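Long-range contacts in CalS10 (Micromonospora echinospora, PDB 6UK5), which binds S-adenosylmethionine and probably transfers its methyl group to an amino pentose during calicheamicin biosynthesis: residues R57-G62 against F109-T114; H78-E83 against R100-D105. All coordinates share one frame; numbering follows the deposited sequence.

Interaction 1: residues R57-G62 against F109-T114; sequences RLLDVG and FDLGVT. With SAM (S-adenosylmethionine), chain D.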
loop_
_atom_site.group_PDB
_atom_site.type_symbol
_atom_site.label_atom_id
_atom_site.label_comp_id
_atom_site.label_asym_id
_atom_site.label_seq_id
_atom_site.Cartn_x
_atom_site.Cartn_y
_atom_site.Cartn_z
ATOM N N ARG A 57 -16.631 -37.852 -4.762
ATOM C CA ARG A 57 -16.986 -37.031 -3.608
ATOM C C ARG A 57 -15.721 -36.487 -2.956
ATOM O O ARG A 57 -14.834 -37.260 -2.574
ATOM C CB ARG A 57 -17.800 -37.839 -2.597
ATOM C CG ARG A 57 -19.186 -38.239 -3.071
ATOM C CD ARG A 57 -19.808 -39.277 -2.145
ATOM N NE ARG A 57 -19.691 -38.915 -0.733
ATOM C CZ ARG A 57 -20.450 -38.019 -0.109
ATOM N NH1 ARG A 57 -21.396 -37.365 -0.769
ATOM N NH2 ARG A 57 -20.257 -37.770 1.180
ATOM N N LEU A 58 -15.643 -35.161 -2.823
ATOM C CA LEU A 58 -14.483 -34.503 -2.240
ATOM C C LEU A 58 -14.912 -33.505 -1.174
ATOM O O LEU A 58 -15.947 -32.844 -1.305
ATOM C CB LEU A 58 -13.653 -33.778 -3.308
ATOM C CG LEU A 58 -12.404 -33.061 -2.788
ATOM C CD1 LEU A 58 -11.297 -33.152 -3.822
ATOM C CD2 LEU A 58 -12.666 -31.602 -2.441
ATOM N N LEU A 59 -14.100 -33.403 -0.122
ATOM C CA LEU A 59 -14.297 -32.449 0.964
ATOM C C LEU A 59 -13.018 -31.651 1.162
ATOM O O LEU A 59 -11.953 -32.232 1.391
ATOM C CB LEU A 59 -14.690 -33.162 2.262
ATOM C CG LEU A 59 -14.632 -32.324 3.541
ATOM C CD1 LEU A 59 -15.766 -31.320 3.593
ATOM C CD2 LEU A 59 -14.674 -33.232 4.761
ATOM N N ASP A 60 -13.121 -30.327 1.077
ATOM C CA ASP A 60 -12.008 -29.434 1.371
ATOM C C ASP A 60 -12.160 -28.949 2.808
ATOM O O ASP A 60 -13.185 -28.354 3.160
ATOM C CB ASP A 60 -11.968 -28.253 0.403
ATOM C CG ASP A 60 -10.693 -27.456 0.520
ATOM O OD1 ASP A 60 -9.746 -27.946 1.175
ATOM O OD2 ASP A 60 -10.645 -26.341 -0.042
ATOM N N VAL A 61 -11.146 -29.203 3.628
ATOM C CA VAL A 61 -11.188 -28.915 5.056
ATOM C C VAL A 61 -10.385 -27.649 5.315
ATOM O O VAL A 61 -9.238 -27.528 4.867
ATOM C CB VAL A 61 -10.647 -30.097 5.875
ATOM C CG1 VAL A 61 -10.532 -29.717 7.330
ATOM C CG2 VAL A 61 -11.555 -31.307 5.713
ATOM N N GLY A 62 -10.984 -26.710 6.043
ATOM C CA GLY A 62 -10.416 -25.385 6.174
ATOM C C GLY A 62 -10.412 -24.687 4.830
ATOM O O GLY A 62 -9.419 -24.067 4.439
ATOM N N PHE A 109 -15.040 -32.289 13.670
ATOM C CA PHE A 109 -16.267 -32.302 12.887
ATOM C C PHE A 109 -16.730 -33.735 12.631
ATOM O O PHE A 109 -15.953 -34.693 12.687
ATOM C CB PHE A 109 -16.067 -31.580 11.552
ATOM C CG PHE A 109 -15.196 -32.327 10.575
ATOM C CD1 PHE A 109 -13.835 -32.462 10.791
ATOM C CD2 PHE A 109 -15.742 -32.874 9.425
ATOM C CE1 PHE A 109 -13.038 -33.146 9.886
ATOM C CE2 PHE A 109 -14.951 -33.551 8.517
ATOM C CZ PHE A 109 -13.598 -33.688 8.749
ATOM N N ASP A 110 -18.025 -33.868 12.352
ATOM C CA ASP A 110 -18.613 -35.144 11.962
ATOM C C ASP A 110 -19.771 -34.847 11.027
ATOM O O ASP A 110 -20.720 -34.158 11.415
ATOM C CB ASP A 110 -19.092 -35.942 13.176
ATOM C CG ASP A 110 -19.555 -37.336 12.810
ATOM O OD1 ASP A 110 -19.845 -37.580 11.619
ATOM O OD2 ASP A 110 -19.625 -38.188 13.717
ATOM N N LEU A 111 -19.694 -35.367 9.805
ATOM C CA LEU A 111 -20.722 -35.146 8.802
ATOM C C LEU A 111 -21.465 -36.428 8.462
ATOM O O LEU A 111 -22.326 -36.418 7.575
ATOM C CB LEU A 111 -20.100 -34.559 7.531
ATOM C CG LEU A 111 -19.250 -33.296 7.701
ATOM C CD1 LEU A 111 -18.281 -33.149 6.530
ATOM C CD2 LEU A 111 -20.108 -32.054 7.865
ATOM N N GLY A 112 -21.166 -37.528 9.153
ATOM C CA GLY A 112 -21.887 -38.768 8.975
ATOM C C GLY A 112 -21.674 -39.447 7.643
ATOM O O GLY A 112 -22.291 -40.490 7.397
ATOM N N VAL A 113 -20.821 -38.901 6.781
ATOM C CA VAL A 113 -20.657 -39.400 5.425
ATOM C C VAL A 113 -19.175 -39.539 5.116
ATOM O O VAL A 113 -18.334 -38.835 5.684
ATOM C CB VAL A 113 -21.336 -38.454 4.410
ATOM C CG1 VAL A 113 -22.848 -38.547 4.531
ATOM C CG2 VAL A 113 -20.862 -37.018 4.617
ATOM N N THR A 114 -18.856 -40.461 4.212
ATOM C CA THR A 114 -17.504 -40.625 3.701
ATOM C C THR A 114 -17.342 -39.879 2.380
ATOM O O THR A 114 -18.317 -39.538 1.705
ATOM C CB THR A 114 -17.146 -42.103 3.509
ATOM O OG1 THR A 114 -18.002 -42.691 2.520
ATOM C CG2 THR A 114 -17.263 -42.864 4.818
HETATM N N SAM D . -8.036 -23.730 1.600
HETATM C CA SAM D . -7.932 -22.372 2.027
HETATM C C SAM D . -7.334 -21.450 0.920
HETATM O O SAM D . -6.313 -21.848 0.307
HETATM O OXT SAM D . -7.924 -20.367 0.735
HETATM C CB SAM D . -7.076 -22.289 3.298
HETATM C CG SAM D . -7.402 -20.978 3.995
HETATM S SD SAM D . -6.014 -20.674 5.109
HETATM C CE SAM D . -6.169 -18.912 5.354
HETATM C "C5'" SAM D . -6.507 -21.296 6.762
HETATM C "C4'" SAM D . -7.997 -21.521 7.048
HETATM O "O4'" SAM D . -8.123 -22.525 8.070
HETATM C "C3'" SAM D . -8.743 -20.283 7.554
HETATM O "O3'" SAM D . -9.673 -19.818 6.580
HETATM C "C2'" SAM D . -9.479 -20.760 8.822
HETATM O "O2'" SAM D . -10.854 -20.392 8.807
HETATM C "C1'" SAM D . -9.313 -22.279 8.780
HETATM N N9 SAM D . -9.201 -22.913 10.087
HETATM C C8 SAM D . -8.258 -22.676 11.055
HETATM N N7 SAM D . -8.357 -23.456 12.101
HETATM C C5 SAM D . -9.436 -24.271 11.804
HETATM C C6 SAM D . -10.047 -25.334 12.498
HETATM N N6 SAM D . -9.670 -25.741 13.713
HETATM N N1 SAM D . -11.080 -25.965 11.900
HETATM C C2 SAM D . -11.477 -25.548 10.694
HETATM N N3 SAM D . -10.989 -24.553 9.950
HETATM C C4 SAM D . -9.965 -23.952 10.564
#
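The carbonyl oxygen of Thr-114 is gripped side-on by two nitrogens of one guanidinium: Arg-57 NE lies 2.9 Å and Arg-57 NH2 2.7 Å from Thr-114 O. That oxygen sits within 3° of the guanidinium plane, so the grip is made at the guanidinium edge. NE approaches in the carbonyl plane, whereas NH2 is tilted from it by 30°. A bend at chi3 (48°) turns the guanidinium toward the loop, where Val-113 CB comes within 3.5 Å of Arg-57 NH2. Phe-115 adds a cation-pi contact.

Farther along the strand the contact becomes apolar. Leu-59 and Leu-111 meet tip to tip, CD2 to CD1 at 4.0 Å, and the same Leu-59 CD2 stands 3.8 Å from Phe-109 CE2; Val-61 CG2 only skirts Phe-109 CZ. Leu-111 sits within an Asx turn, in which Gly-112 N bonds Asp-110 OD1, and His-144 stacks on the Phe-109 ring. At the strand's end Gly-62, in a sequence that fits a Rossmann-type glycine pattern, offers its O to the amino N of S-adenosylmethionine in a weak bond. Two donors on a single uncharged acceptor imply that NE and NH2 of Arg-57 probably help to position the backbone entering strand 115-120, while apolar side chains join Leu-59 and Val-61 to the loop.

Interaction 2: residues H78-E83 against R100-D105; sequences HVEGLE and RLHAGD. With SAM (S-adenosylmethionine), chain D.
His-102 presents its ring edge to the carboxylate of Glu-80, the two planes being turned 26° from each other. NE2 donates to Glu-80 OE1 at 2.6 Å, meeting that oxygen nearly along its C-O axis, although the oxygen lies 16° out of the ring plane. Glu-80 reaches this position because its chain runs extended beyond CG. Such a carboxylate neighbour would probably stabilise a protonated imidazole. Leu-82 approaches His-102 at about a right angle, its CD2 3.7 Å from His-102 CB, while CD1 reaches over Gly-104. Leu-101 CD2 lies beside the backbone of Gly-81, which has no side chain to obstruct it.

These side chains hang on two parallel strands of a beta-alpha-beta unit, joined through helix 86-95, with strand 101-103 at the edge of the Rossmann-like methyltransferase sheet, counted within this chain. Backbone bonds run in both directions: His-102 N to Gly-81 O (2.9 Å), Glu-83 N to His-102 O (3.0 Å) and Gly-104 N to Glu-83 O (3.0 Å).

Both strands lead into the cofactor pocket. Glu-83 is held by Gly-64 N through OE1 and by Ala-85 N through OE2, and OE2 also accepts from ribose O3' of S-adenosylmethionine. Asp-105, whose OD2 forms a salt bridge with Arg-107, takes adenine N6 on OD1 at 2.8 Å in a nearly straight bond (168°).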
loop_
_atom_site.group_PDB
_atom_site.type_symbol
_atom_site.label_atom_id
_atom_site.label_comp_id
_atom_site.label_asym_id
_atom_site.label_seq_id
_atom_site.Cartn_x
_atom_site.Cartn_y
_atom_site.Cartn_z
ATOM N N HIS A 78 -19.598 -34.280 -6.878
ATOM C CA HIS A 78 -20.043 -33.769 -5.587
ATOM C C HIS A 78 -18.845 -33.239 -4.817
ATOM O O HIS A 78 -17.808 -33.903 -4.725
ATOM C CB HIS A 78 -20.776 -34.838 -4.777
ATOM C CG HIS A 78 -21.380 -34.319 -3.508
ATOM N ND1 HIS A 78 -21.629 -35.123 -2.417
ATOM C CD2 HIS A 78 -21.728 -33.064 -3.136
ATOM C CE1 HIS A 78 -22.144 -34.395 -1.444
ATOM N NE2 HIS A 78 -22.209 -33.140 -1.851
ATOM N N VAL A 79 -19.003 -32.044 -4.264
ATOM C CA VAL A 79 -17.945 -31.349 -3.548
ATOM C C VAL A 79 -18.562 -30.682 -2.328
ATOM O O VAL A 79 -19.698 -30.199 -2.382
ATOM C CB VAL A 79 -17.269 -30.327 -4.487
ATOM C CG1 VAL A 79 -16.545 -29.271 -3.712
ATOM C CG2 VAL A 79 -16.320 -31.034 -5.451
ATOM N N GLU A 80 -17.816 -30.655 -1.224
ATOM C CA GLU A 80 -18.287 -30.035 0.005
ATOM C C GLU A 80 -17.138 -29.295 0.674
ATOM O O GLU A 80 -15.971 -29.437 0.299
ATOM C CB GLU A 80 -18.885 -31.060 0.981
ATOM C CG GLU A 80 -20.094 -31.814 0.457
ATOM C CD GLU A 80 -20.845 -32.539 1.558
ATOM O OE1 GLU A 80 -20.746 -32.112 2.730
ATOM O OE2 GLU A 80 -21.532 -33.537 1.253
ATOM N N GLY A 81 -17.484 -28.502 1.687
ATOM C CA GLY A 81 -16.501 -27.710 2.393
ATOM C C GLY A 81 -16.736 -27.746 3.889
ATOM O O GLY A 81 -17.846 -27.989 4.367
ATOM N N LEU A 82 -15.655 -27.497 4.624
ATOM C CA LEU A 82 -15.677 -27.450 6.080
ATOM C C LEU A 82 -14.774 -26.304 6.509
ATOM O O LEU A 82 -13.617 -26.231 6.084
ATOM C CB LEU A 82 -15.211 -28.789 6.668
ATOM C CG LEU A 82 -15.361 -29.118 8.157
ATOM C CD1 LEU A 82 -14.456 -28.250 9.013
ATOM C CD2 LEU A 82 -16.809 -29.003 8.617
ATOM N N GLU A 83 -15.303 -25.409 7.338
ATOM C CA GLU A 83 -14.632 -24.151 7.639
ATOM C C GLU A 83 -15.107 -23.644 8.992
ATOM O O GLU A 83 -16.299 -23.711 9.300
ATOM C CB GLU A 83 -14.897 -23.108 6.547
ATOM C CG GLU A 83 -14.348 -21.723 6.849
ATOM C CD GLU A 83 -12.852 -21.707 7.061
ATOM O OE1 GLU A 83 -12.161 -22.627 6.574
ATOM O OE2 GLU A 83 -12.371 -20.771 7.727
ATOM N N ARG A 100 -22.879 -27.709 -0.677
ATOM C CA ARG A 100 -23.070 -27.901 0.756
ATOM C C ARG A 100 -21.779 -27.541 1.479
ATOM O O ARG A 100 -20.752 -28.206 1.309
ATOM C CB ARG A 100 -23.484 -29.339 1.064
ATOM C CG ARG A 100 -23.844 -29.553 2.536
ATOM C CD ARG A 100 -25.096 -28.770 2.937
ATOM N NE ARG A 100 -25.372 -28.848 4.372
ATOM C CZ ARG A 100 -25.221 -27.834 5.227
ATOM N NH1 ARG A 100 -24.801 -26.646 4.809
ATOM N NH2 ARG A 100 -25.499 -28.008 6.511
ATOM N N LEU A 101 -21.837 -26.484 2.282
ATOM C CA LEU A 101 -20.723 -26.027 3.096
ATOM C C LEU A 101 -21.113 -26.151 4.561
ATOM O O LEU A 101 -22.255 -25.866 4.934
ATOM C CB LEU A 101 -20.356 -24.579 2.764
ATOM C CG LEU A 101 -19.969 -24.315 1.308
ATOM C CD1 LEU A 101 -19.504 -22.883 1.118
ATOM C CD2 LEU A 101 -18.880 -25.272 0.850
ATOM N N HIS A 102 -20.158 -26.566 5.386
ATOM C CA HIS A 102 -20.401 -26.829 6.794
ATOM C C HIS A 102 -19.516 -25.949 7.660
ATOM O O HIS A 102 -18.323 -25.787 7.385
ATOM C CB HIS A 102 -20.135 -28.300 7.129
ATOM C CG HIS A 102 -20.847 -29.260 6.232
ATOM N ND1 HIS A 102 -22.057 -29.833 6.563
ATOM C CD2 HIS A 102 -20.523 -29.746 5.010
ATOM C CE1 HIS A 102 -22.445 -30.631 5.584
ATOM N NE2 HIS A 102 -21.530 -30.597 4.631
ATOM N N ALA A 103 -20.108 -25.377 8.702
ATOM C CA ALA A 103 -19.327 -24.736 9.746
ATOM C C ALA A 103 -18.857 -25.821 10.703
ATOM O O ALA A 103 -19.661 -26.627 11.180
ATOM C CB ALA A 103 -20.154 -23.689 10.488
ATOM N N GLY A 104 -17.561 -25.851 10.979
ATOM C CA GLY A 104 -17.043 -26.930 11.797
ATOM C C GLY A 104 -15.607 -26.683 12.191
ATOM O O GLY A 104 -14.939 -25.780 11.681
ATOM N N ASP A 105 -15.148 -27.515 13.119
ATOM C CA ASP A 105 -13.766 -27.526 13.566
ATOM C C ASP A 105 -13.053 -28.740 12.994
ATOM O O ASP A 105 -13.547 -29.868 13.092
ATOM C CB ASP A 105 -13.681 -27.531 15.092
ATOM C CG ASP A 105 -12.304 -27.147 15.598
ATOM O OD1 ASP A 105 -11.304 -27.637 15.030
ATOM O OD2 ASP A 105 -12.221 -26.350 16.558
HETATM N N SAM D . -8.036 -23.730 1.600
HETATM C CA SAM D . -7.932 -22.372 2.027
HETATM C C SAM D . -7.334 -21.450 0.920
HETATM O O SAM D . -6.313 -21.848 0.307
HETATM O OXT SAM D . -7.924 -20.367 0.735
HETATM C CB SAM D . -7.076 -22.289 3.298
HETATM C CG SAM D . -7.402 -20.978 3.995
HETATM S SD SAM D . -6.014 -20.674 5.109
HETATM C CE SAM D . -6.169 -18.912 5.354
HETATM C "C5'" SAM D . -6.507 -21.296 6.762
HETATM C "C4'" SAM D . -7.997 -21.521 7.048
HETATM O "O4'" SAM D . -8.123 -22.525 8.070
HETATM C "C3'" SAM D . -8.743 -20.283 7.554
HETATM O "O3'" SAM D . -9.673 -19.818 6.580
HETATM C "C2'" SAM D . -9.479 -20.760 8.822
HETATM O "O2'" SAM D . -10.854 -20.392 8.807
HETATM C "C1'" SAM D . -9.313 -22.279 8.780
HETATM N N9 SAM D . -9.201 -22.913 10.087
HETATM C C8 SAM D . -8.258 -22.676 11.055
HETATM N N7 SAM D . -8.357 -23.456 12.101
HETATM C C5 SAM D . -9.436 -24.271 11.804
HETATM C C6 SAM D . -10.047 -25.334 12.498
HETATM N N6 SAM D . -9.670 -25.741 13.713
HETATM N N1 SAM D . -11.080 -25.965 11.900
HETATM C C2 SAM D . -11.477 -25.548 10.694
HETATM N N3 SAM D . -10.989 -24.553 9.950
HETATM C C4 SAM D . -9.965 -23.952 10.564
HETATM O O HOH W 1 -22.108 -29.746 -1.814
#

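How the interactions relate
From the N terminus, strand 57-61 comes first, then helix 67-73, strand 78-83, helix 86-95 and strand 101-103. Interaction 2 closes the short loop between the last two strands, and 109-114 then returns to 57-62 to close the longer one, so interaction 2 lies wholly within interaction 1 and the two do not cross. Strands 57-61 and 78-83 are adjacent and parallel: Leu-58 O lies 2.9 Å from Glu-80 N and Asp-60 O 3.0 Å from Leu-82 N, both probable hydrogen bonds. Leu-59 and Phe-109 also pack on Leu-82. At or just past the C-terminal strand ends, interaction 2 supplies Glu-83 and Asp-105 to S-adenosylmethionine, and interaction 1 adds a weak bond from Gly-62.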